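Local coordinates for protein internalin (PDB 4FMZ) that probably acts as a surface adhesion protein of the internalin family, offering a curved leucine-rich-repeat face to partners during host-cell attachment or invasion by Listeria, at residues S126-L131 and S149-M154; E190-L195 and I214-N219; N231-L236 and G251-S256; N290-N295 and T311-L316. All blocks are in the same frame, centred on the assembly; numbering follows the deposited sequence. Where two conformers were deposited one is given.

Contact 1. Residues S126-L131 and S149-M154; sequences SPLANL and SPLSNM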
# COMPACT_ATOMS: atom_id res chain seq x y z
N SER A 126 10.76 -15.05 -7.39
CA SER A 126 12.17 -15.11 -7.81
C SER A 126 12.38 -14.50 -9.22
O SER A 126 13.41 -13.84 -9.40
CB SER A 126 12.74 -16.52 -7.71
OG SER A 126 12.00 -17.43 -8.51
N PRO A 127 11.41 -14.52 -10.19
CA PRO A 127 11.66 -13.84 -11.48
C PRO A 127 11.82 -12.31 -11.36
O PRO A 127 12.24 -11.67 -12.32
CB PRO A 127 10.43 -14.19 -12.32
CG PRO A 127 9.89 -15.44 -11.71
CD PRO A 127 10.13 -15.25 -10.23
N LEU A 128 11.52 -11.72 -10.19
CA LEU A 128 11.68 -10.27 -9.95
C LEU A 128 13.10 -9.88 -9.53
O LEU A 128 13.40 -8.68 -9.45
CB LEU A 128 10.71 -9.80 -8.85
CG LEU A 128 9.21 -9.97 -9.09
CD1 LEU A 128 8.42 -9.30 -7.97
CD2 LEU A 128 8.80 -9.42 -10.45
N ALA A 129 13.97 -10.87 -9.24
CA ALA A 129 15.32 -10.67 -8.69
C ALA A 129 16.21 -9.68 -9.44
O ALA A 129 16.93 -8.93 -8.79
CB ALA A 129 16.05 -11.99 -8.56
N ASN A 130 16.18 -9.67 -10.78
CA ASN A 130 17.09 -8.78 -11.50
C ASN A 130 16.41 -7.49 -11.98
O ASN A 130 17.00 -6.72 -12.75
CB ASN A 130 17.75 -9.52 -12.68
CG ASN A 130 18.58 -10.71 -12.26
OD1 ASN A 130 18.68 -11.70 -13.00
ND2 ASN A 130 19.19 -10.67 -11.08
N LEU A 131 15.20 -7.21 -11.48
CA LEU A 131 14.47 -6.00 -11.85
C LEU A 131 14.87 -4.87 -10.89
O LEU A 131 14.03 -4.31 -10.18
CB LEU A 131 12.95 -6.26 -11.86
CG LEU A 131 12.45 -7.49 -12.65
CD1 LEU A 131 10.95 -7.49 -12.77
CD2 LEU A 131 13.07 -7.56 -14.05
N SER A 149 12.60 -12.65 -0.38
CA SER A 149 14.05 -12.55 -0.64
C SER A 149 14.39 -12.04 -2.07
O SER A 149 15.32 -11.24 -2.16
CB SER A 149 14.78 -13.85 -0.33
OG SER A 149 14.29 -14.96 -1.07
N PRO A 150 13.63 -12.34 -3.16
CA PRO A 150 14.00 -11.79 -4.48
C PRO A 150 13.84 -10.26 -4.62
O PRO A 150 14.25 -9.72 -5.64
CB PRO A 150 13.05 -12.52 -5.44
CG PRO A 150 12.61 -13.74 -4.69
CD PRO A 150 12.50 -13.29 -3.29
N LEU A 151 13.29 -9.57 -3.61
CA LEU A 151 13.16 -8.10 -3.65
C LEU A 151 14.46 -7.38 -3.21
O LEU A 151 14.60 -6.19 -3.49
CB LEU A 151 12.03 -7.62 -2.72
CG LEU A 151 10.62 -8.11 -2.95
CD1 LEU A 151 9.63 -7.36 -2.06
CD2 LEU A 151 10.22 -7.98 -4.40
N SER A 152 15.36 -8.09 -2.50
CA SER A 152 16.57 -7.57 -1.85
C SER A 152 17.47 -6.66 -2.72
O SER A 152 18.09 -5.76 -2.14
CB SER A 152 17.39 -8.71 -1.25
OG SER A 152 17.95 -9.57 -2.22
N ASN A 153 17.53 -6.84 -4.06
CA ASN A 153 18.40 -5.99 -4.89
C ASN A 153 17.70 -4.73 -5.47
O ASN A 153 18.32 -3.98 -6.22
CB ASN A 153 19.03 -6.80 -6.04
CG ASN A 153 19.91 -7.92 -5.55
OD1 ASN A 153 20.69 -7.76 -4.60
ND2 ASN A 153 19.79 -9.09 -6.17
N MSE A 154 16.46 -4.45 -5.05
CA MSE A 154 15.72 -3.28 -5.54
C MSE A 154 16.03 -2.07 -4.67
O MSE A 154 15.14 -1.52 -4.02
CB MSE A 154 14.21 -3.56 -5.58
CG MSE A 154 13.81 -4.62 -6.58
SE MSE A 154 11.93 -4.98 -6.37
CE MSE A 154 11.77 -6.30 -7.78
O HOH W 1 16.15 -8.14 -6.19
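Ala129 and Pro150 bring their CA atoms to 4.6 Å where two equivalent bends of successive leucine-rich repeats stack, each a short 3-10 segment (126-128 and 149-151) running into a type I turn (Leu128 to Leu131, Leu151 to Met154). These bends form part of the convex wall of the solenoid, behind its parallel strands. The ring of Pro150 does much of the touching: its CB and CG lie against the backbone of the preceding coil, with Pro150 CG 3.4 Å from Ser126 CA. Proline suits the place because it is compact and already shaped for a tight turn. Ala129, whose methyl takes little space, lets the main chains come close enough for its CA-H to point at Pro150 O (3.4 Å, 162° at the hydrogen). One water donates to both Ala129 O and Pro150 O and accepts from Asn153 N, so polar backbone atoms on both turns share one bridge. On the core side, Leu128 CD1 meets Leu151 CD2 at 4.2 Å, each leucine belonging to the hydrophobic interior of its own coil; Leu151 also packs on Leu137 of strand 136-138. Met154, a selenomethionine, reaches back to the preceding turn. With CG beside its own N (chi1 -66°) and the rest extended, the long arm lays its CE methyl 3.3 Å from Leu128 O, 3.8 Å from Leu128 CB and 4.2 Å from Leu131 CB.

Contact 2. Residues E190-L195 and I214-N219; sequences EDISPL and ITPVAN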
# COMPACT_ATOMS: atom_id res chain seq x y z
N GLU A 190 5.46 -10.72 13.04
CA GLU A 190 5.67 -10.66 14.49
C GLU A 190 6.77 -9.66 14.84
O GLU A 190 6.69 -8.98 15.86
CB GLU A 190 6.10 -12.05 15.03
CG GLU A 190 5.03 -13.13 15.00
CD GLU A 190 5.54 -14.51 15.35
OE1 GLU A 190 6.33 -14.64 16.31
OE2 GLU A 190 5.14 -15.49 14.67
N ASP A 191 7.81 -9.60 13.98
CA ASP A 191 9.05 -8.86 14.16
C ASP A 191 9.40 -7.92 12.99
O ASP A 191 9.69 -8.37 11.87
CB ASP A 191 10.18 -9.90 14.36
CG ASP A 191 11.58 -9.37 14.61
OD1 ASP A 191 11.74 -8.15 14.76
OD2 ASP A 191 12.51 -10.20 14.69
N ILE A 192 9.43 -6.60 13.29
CA ILE A 192 9.79 -5.58 12.29
C ILE A 192 11.20 -5.00 12.56
O ILE A 192 11.60 -4.04 11.89
CB ILE A 192 8.73 -4.46 12.15
CG1 ILE A 192 8.35 -3.81 13.51
CG2 ILE A 192 7.50 -4.94 11.37
CD1 ILE A 192 7.77 -2.35 13.40
N SER A 193 11.99 -5.61 13.49
CA SER A 193 13.33 -5.12 13.83
C SER A 193 14.24 -4.88 12.58
O SER A 193 14.91 -3.85 12.60
CB SER A 193 14.04 -6.03 14.83
OG SER A 193 14.22 -7.34 14.34
N PRO A 194 14.23 -5.66 11.46
CA PRO A 194 15.08 -5.29 10.31
C PRO A 194 14.70 -3.96 9.64
O PRO A 194 15.53 -3.39 8.94
CB PRO A 194 14.86 -6.43 9.31
CG PRO A 194 14.33 -7.56 10.12
CD PRO A 194 13.50 -6.92 11.17
N LEU A 195 13.48 -3.46 9.87
CA LEU A 195 13.00 -2.23 9.24
C LEU A 195 13.65 -0.95 9.83
O LEU A 195 13.39 0.13 9.31
CB LEU A 195 11.46 -2.14 9.27
CG LEU A 195 10.69 -3.29 8.56
CD1 LEU A 195 9.24 -2.93 8.37
CD2 LEU A 195 11.33 -3.66 7.17
N ILE A 214 7.80 -1.78 18.46
CA ILE A 214 7.98 -0.78 17.42
C ILE A 214 9.31 0.01 17.58
O ILE A 214 9.43 1.09 17.00
CB ILE A 214 6.76 0.17 17.27
CG1 ILE A 214 6.34 0.82 18.62
CG2 ILE A 214 5.60 -0.57 16.59
CD1 ILE A 214 5.51 2.11 18.47
N THR A 215 10.31 -0.56 18.29
CA THR A 215 11.64 0.05 18.44
C THR A 215 12.23 0.49 17.05
O THR A 215 12.66 1.64 16.96
CB THR A 215 12.60 -0.89 19.20
OG1 THR A 215 12.12 -1.01 20.54
CG2 THR A 215 14.03 -0.39 19.22
N PRO A 216 12.18 -0.33 15.95
CA PRO A 216 12.77 0.13 14.67
C PRO A 216 12.18 1.42 14.10
O PRO A 216 12.86 2.11 13.35
CB PRO A 216 12.51 -1.04 13.71
CG PRO A 216 11.44 -1.82 14.36
CD PRO A 216 11.73 -1.73 15.82
N VAL A 217 10.94 1.77 14.48
CA VAL A 217 10.23 2.96 13.98
C VAL A 217 10.96 4.26 14.46
O VAL A 217 10.91 5.26 13.75
CB VAL A 217 8.72 2.93 14.36
CG1 VAL A 217 7.99 4.17 13.86
CG2 VAL A 217 8.06 1.66 13.82
N ALA A 218 11.70 4.21 15.59
CA ALA A 218 12.49 5.34 16.08
C ALA A 218 13.54 5.79 15.04
O ALA A 218 13.90 6.96 15.01
CB ALA A 218 13.17 5.00 17.41
N ASN A 219 13.99 4.87 14.16
CA ASN A 219 14.96 5.17 13.09
C ASN A 219 14.34 5.94 11.93
O ASN A 219 15.05 6.62 11.19
CB ASN A 219 15.58 3.89 12.55
CG ASN A 219 16.38 3.12 13.56
OD1 ASN A 219 17.56 3.34 13.75
ND2 ASN A 219 15.72 2.22 14.26
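Ile192 and Pro216 join neighbouring coils on the convex side of the leucine-rich-repeat solenoid, where each coil bends back after its strand. The isoleucine and the proline ring meet at about a right angle, Ile192 CG1 lying 3.8 Å from Pro216 CG. That ring carbon also sits 3.3 Å from Ile192 O, a carbonyl already taken by Leu195 N within its own 3-10 turn. Placing CG1 between its own N and carbonyl carbon (chi1 52°) sends the longer branch of Ile192 across to the next coil, and its end, CD1, touches Val217 CG2 at 4.0 Å and Ile214 CG2 at 4.2 Å, and also meets the proline ring. Branched aliphatic residues fit here because they fill a buried layer without needing polar partners. Asp191 OD1 accepts from Ser193 N (2.9 Å) in an Asx turn and from Ser193 OG (2.6 Å), which probably stiffens the entry to the 3-10 segment. In the other coil Asn219 ND2 bonds to Pro216 O at 3.0 Å, approaching from the same face of that carbonyl as Asn219 N. Polar bonding thus shapes each turn separately, while the joint between the turns depends on fitted hydrocarbon surfaces.

Contact 3. Residues N231-L236 and G251-S256; sequences NKITDL and GTNQIS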
# COMPACT_ATOMS: atom_id res chain seq x y z
N ASN A 231 -2.46 -4.87 16.51
CA ASN A 231 -1.18 -5.50 16.72
C ASN A 231 -1.10 -5.80 18.22
O ASN A 231 -2.14 -5.83 18.89
CB ASN A 231 -0.04 -4.62 16.20
CG ASN A 231 0.16 -4.79 14.72
OD1 ASN A 231 0.62 -5.83 14.26
ND2 ASN A 231 -0.24 -3.81 13.93
N LYS A 232 0.10 -6.04 18.75
CA LYS A 232 0.27 -6.35 20.18
C LYS A 232 1.25 -5.34 20.80
O LYS A 232 2.06 -5.70 21.64
CB LYS A 232 0.77 -7.81 20.33
CG LYS A 232 -0.23 -8.87 19.84
CD LYS A 232 0.26 -10.30 20.08
CE LYS A 232 1.25 -10.83 19.07
NZ LYS A 232 1.69 -12.21 19.38
N ILE A 233 1.15 -4.07 20.39
CA ILE A 233 2.05 -3.02 20.87
C ILE A 233 1.63 -2.53 22.27
O ILE A 233 0.45 -2.25 22.53
CB ILE A 233 2.11 -1.85 19.85
CG1 ILE A 233 2.60 -2.34 18.46
CG2 ILE A 233 3.00 -0.70 20.37
CD1 ILE A 233 2.09 -1.53 17.31
N THR A 234 2.63 -2.37 23.15
CA THR A 234 2.42 -1.88 24.50
C THR A 234 3.16 -0.55 24.70
O THR A 234 2.61 0.37 25.29
CB THR A 234 2.87 -2.92 25.55
OG1 THR A 234 4.24 -3.26 25.31
CG2 THR A 234 2.05 -4.19 25.51
N ASP A 235 4.41 -0.47 24.18
CA ASP A 235 5.32 0.66 24.38
C ASP A 235 5.40 1.59 23.18
O ASP A 235 5.86 1.19 22.11
CB ASP A 235 6.72 0.14 24.77
CG ASP A 235 7.73 1.21 25.11
OD1 ASP A 235 7.32 2.36 25.37
OD2 ASP A 235 8.94 0.89 25.13
N LEU A 236 5.03 2.86 23.41
CA LEU A 236 5.04 3.93 22.41
C LEU A 236 6.29 4.80 22.45
O LEU A 236 6.43 5.66 21.58
CB LEU A 236 3.80 4.84 22.58
CG LEU A 236 2.43 4.25 22.28
CD1 LEU A 236 1.37 5.32 22.31
CD2 LEU A 236 2.41 3.55 20.93
N GLY A 251 -4.86 2.01 17.17
CA GLY A 251 -5.99 1.46 17.90
C GLY A 251 -5.90 -0.05 17.96
O GLY A 251 -5.11 -0.66 17.22
N THR A 252 -6.66 -0.68 18.86
CA THR A 252 -6.71 -2.15 19.02
C THR A 252 -5.28 -2.74 19.30
O THR A 252 -4.80 -3.66 18.62
CB THR A 252 -7.44 -2.80 17.83
OG1 THR A 252 -8.56 -1.99 17.47
CG2 THR A 252 -7.93 -4.20 18.14
N ASN A 253 -4.61 -2.17 20.30
CA ASN A 253 -3.30 -2.64 20.74
C ASN A 253 -3.37 -2.89 22.26
O ASN A 253 -4.47 -3.07 22.78
CB ASN A 253 -2.20 -1.65 20.33
CG ASN A 253 -1.72 -1.89 18.93
OD1 ASN A 253 -1.04 -2.87 18.67
ND2 ASN A 253 -2.07 -1.02 18.00
N GLN A 254 -2.21 -2.91 22.95
CA GLN A 254 -2.16 -3.14 24.40
C GLN A 254 -1.47 -1.96 25.09
O GLN A 254 -0.70 -2.14 26.03
CB GLN A 254 -1.46 -4.48 24.70
CG GLN A 254 -2.27 -5.71 24.31
CD GLN A 254 -1.45 -6.98 24.26
OE1 GLN A 254 -0.71 -7.32 25.19
NE2 GLN A 254 -1.59 -7.73 23.18
N ILE A 255 -1.74 -0.73 24.63
CA ILE A 255 -1.14 0.49 25.15
C ILE A 255 -1.88 0.97 26.41
O ILE A 255 -3.11 1.05 26.40
CB ILE A 255 -1.17 1.58 24.04
CG1 ILE A 255 -0.35 1.14 22.80
CG2 ILE A 255 -0.75 2.98 24.55
CD1 ILE A 255 -0.86 1.75 21.51
N SER A 256 -1.13 1.31 27.47
CA SER A 256 -1.74 1.86 28.69
C SER A 256 -1.16 3.23 29.01
O SER A 256 -1.67 3.93 29.88
CB SER A 256 -1.56 0.91 29.88
OG SER A 256 -0.20 0.60 30.12
O HOH W 2 1.79 -7.27 24.09
O HOH W 3 1.79 1.52 27.40
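Asn253 reaches the backbone of Asn231 to Ile233 as a rung of the asparagine ladder that runs through leucine-rich-repeat solenoids. Its CB starts 3.5 Å from Ile233 O. Next comes CG, held beside the residue's own N by a chi1 of -85°, which turns the amide toward the preceding coil and sets CG 3.9 Å from Ile233 N. At the tip OD1 accepts from Ile233 N at 3.0 Å, a nearly straight bond (165°) whose donor is tilted 30° from the carbonyl plane; a second, weak bond comes from Asn231 N. The other end, ND2, donates to the carbonyls of Ile250 and Ile228, one in its own coil and one in the coil before. Asn231 repeats the pattern one coil back, using Ile211 N, Ile228 O and Ala206 O, and Asn275 OD1 serves Ile255 N one coil ahead. Main chain joins main chain directly through Gln254 N and Ile233 O at 2.8 Å. Toward solvent, Thr234 and Gln254 run side by side in one of the two conformers of Gln254, the methyl CG2 of Thr234 touching Gln254 CB at 3.6 Å, and a water links Thr234 O to Ser256 N. On the interior side Leu236 and Ile255 cross at about a right angle, with Leu236 CD2 3.8 Å from Ile255 CD1. Asparagine suits the rung because a short amide carries both an acceptor and two N-H groups: buried backbone that forms no regular sheet is satisfied by side chains, and each coil is registered against the next.

Contact 4. Residues N290-N295 and T311-L316; sequences NSLFLN and TNLTTL. With EDO (1,2-ethanediol), chain F; EDO (1,2-ethanediol), chain H.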
# COMPACT_ATOMS: atom_id res chain seq x y z
N ASN A 290 -7.13 17.48 15.09
CA ASN A 290 -8.45 17.65 14.47
C ASN A 290 -9.33 16.43 14.73
O ASN A 290 -10.55 16.54 14.75
CB ASN A 290 -8.34 17.88 12.94
CG ASN A 290 -7.65 19.16 12.53
OD1 ASN A 290 -6.87 19.18 11.57
ND2 ASN A 290 -7.92 20.27 13.21
N SER A 291 -8.71 15.24 14.85
CA SER A 291 -9.42 13.98 15.04
C SER A 291 -8.76 13.19 16.13
O SER A 291 -7.54 12.95 16.09
CB SER A 291 -9.46 13.18 13.74
OG SER A 291 -9.90 14.00 12.67
N LEU A 292 -9.56 12.80 17.12
CA LEU A 292 -9.08 12.08 18.29
C LEU A 292 -10.00 10.93 18.61
O LEU A 292 -11.19 11.14 18.85
CB LEU A 292 -8.96 13.05 19.48
CG LEU A 292 -8.53 12.51 20.85
CD1 LEU A 292 -7.14 11.87 20.81
CD2 LEU A 292 -8.51 13.63 21.85
N PHE A 293 -9.46 9.71 18.59
CA PHE A 293 -10.24 8.50 18.88
C PHE A 293 -9.73 7.88 20.18
O PHE A 293 -8.62 7.33 20.23
CB PHE A 293 -10.18 7.52 17.71
CG PHE A 293 -10.71 8.10 16.41
CD1 PHE A 293 -9.87 8.78 15.54
CD2 PHE A 293 -12.06 8.01 16.09
CE1 PHE A 293 -10.36 9.35 14.36
CE2 PHE A 293 -12.55 8.58 14.91
CZ PHE A 293 -11.70 9.23 14.05
N LEU A 294 -10.54 8.01 21.25
CA LEU A 294 -10.22 7.54 22.59
C LEU A 294 -11.27 6.57 23.13
O LEU A 294 -11.23 6.24 24.32
CB LEU A 294 -10.06 8.74 23.55
CG LEU A 294 -8.68 9.42 23.55
CD1 LEU A 294 -8.76 10.77 24.22
CD2 LEU A 294 -7.64 8.56 24.26
N ASN A 295 -12.20 6.10 22.28
CA ASN A 295 -13.24 5.13 22.63
C ASN A 295 -12.61 3.83 23.14
O ASN A 295 -11.49 3.51 22.73
CB ASN A 295 -14.13 4.83 21.40
CG ASN A 295 -13.31 4.38 20.20
OD1 ASN A 295 -12.61 5.19 19.57
ND2 ASN A 295 -13.26 3.08 19.97
N THR A 311 -9.56 22.70 21.05
CA THR A 311 -10.59 23.44 20.32
C THR A 311 -10.55 23.27 18.78
O THR A 311 -11.53 23.66 18.13
CB THR A 311 -10.60 24.91 20.72
OG1 THR A 311 -9.28 25.43 20.62
CG2 THR A 311 -11.13 25.12 22.15
N ASN A 312 -9.50 22.65 18.21
CA ASN A 312 -9.49 22.42 16.75
C ASN A 312 -10.04 21.04 16.39
O ASN A 312 -10.05 20.68 15.22
CB ASN A 312 -8.10 22.62 16.14
CG ASN A 312 -7.45 23.95 16.42
OD1 ASN A 312 -6.27 23.99 16.73
ND2 ASN A 312 -8.17 25.07 16.32
N LEU A 313 -10.54 20.28 17.39
CA LEU A 313 -11.13 18.96 17.15
C LEU A 313 -12.42 19.07 16.37
O LEU A 313 -13.29 19.88 16.71
CB LEU A 313 -11.43 18.22 18.48
CG LEU A 313 -10.25 17.61 19.26
CD1 LEU A 313 -10.75 16.94 20.53
CD2 LEU A 313 -9.48 16.60 18.43
N THR A 314 -12.55 18.27 15.30
CA THR A 314 -13.78 18.21 14.52
C THR A 314 -14.38 16.80 14.69
O THR A 314 -15.59 16.63 14.51
CB THR A 314 -13.58 18.60 13.05
OG1 THR A 314 -12.59 17.76 12.48
CG2 THR A 314 -13.20 20.07 12.88
N THR A 315 -13.54 15.82 15.08
CA THR A 315 -13.97 14.45 15.35
C THR A 315 -13.45 14.02 16.73
O THR A 315 -12.26 14.16 17.02
CB THR A 315 -13.52 13.51 14.23
OG1 THR A 315 -14.15 13.93 13.02
CG2 THR A 315 -13.90 12.07 14.49
N LEU A 316 -14.35 13.50 17.57
CA LEU A 316 -13.98 13.02 18.90
C LEU A 316 -14.77 11.77 19.27
O LEU A 316 -16.00 11.82 19.38
CB LEU A 316 -14.18 14.12 19.95
CG LEU A 316 -13.93 13.74 21.41
CD1 LEU A 316 -12.45 13.39 21.69
CD2 LEU A 316 -14.42 14.81 22.32
C1 EDO F . -7.71 14.40 10.33
O1 EDO F . -8.78 14.49 9.40
C2 EDO F . -6.45 15.15 9.82
O2 EDO F . -6.69 16.55 9.75
C1 EDO H . -10.65 0.72 17.43
O1 EDO H . -11.46 1.24 18.49
C2 EDO H . -9.66 1.81 16.97
O2 EDO H . -10.37 3.03 16.85
O HOH W 4 -12.09 15.29 11.98
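Leu292 and Leu316 point the same way, side by side, from paired parallel strands of the leucine-rich-repeat solenoid. They share one rotamer, CG anti to the backbone N (chi1 177° and 175°), which brings Leu292 CD2 to 4.0 Å from Leu316 CD1. Leu313 CD2 adds to the same side, 3.7 Å from Leu292 CB, and Leu313 and Leu316 both rest on Ile307 of helix 304-308; leucine's forked end suits this buried layer. The other face of the strands, the concave surface of the solenoid, carries Ser291, Phe293 and Thr315. There Thr315 turns its methyl to the Phe293 ring (CG2 to CZ 3.6 Å), a ring that also meets Phe317 edge-to-face. One water gathers the hydroxyls of Ser291, Thr314 and Thr315, as suits short polar residues that are only partly buried. Between the faces the strands are tied by Leu292 N to Thr315 O at 3.0 Å. Where the pairing begins, Asn290 O accepts from both Thr314 N (2.7 Å) and Thr315 N (3.1 Å). Its side chain adds another bond: Asn290 ND2 donates to Asn312 O at 3.0 Å, with that oxygen nearly in the plane of the asparagine amide.

The four contacts follow one another along the chain in numerical order, each joining neighbouring coils of a single curved solenoid. Contacts 1 and 2 lie at the convex bends, with centres about 22 Å apart. Contacts 2 and 3, centres about 14 Å apart, touch: Ile214 of contact 2 packs on Ile233 and Leu236 of contact 3, so the hydrophobic core passes directly between them. Contact 4, its centre about 20 Å from that of contact 3, moves to strands 291-293 and 315-317 on the concave side. Contacts 1 and 4, about 43 Å between centres, lie on opposite sides of the chain's centre. Repeated local joints thus build the long arc, consistent with a scaffold presenting its concave surface.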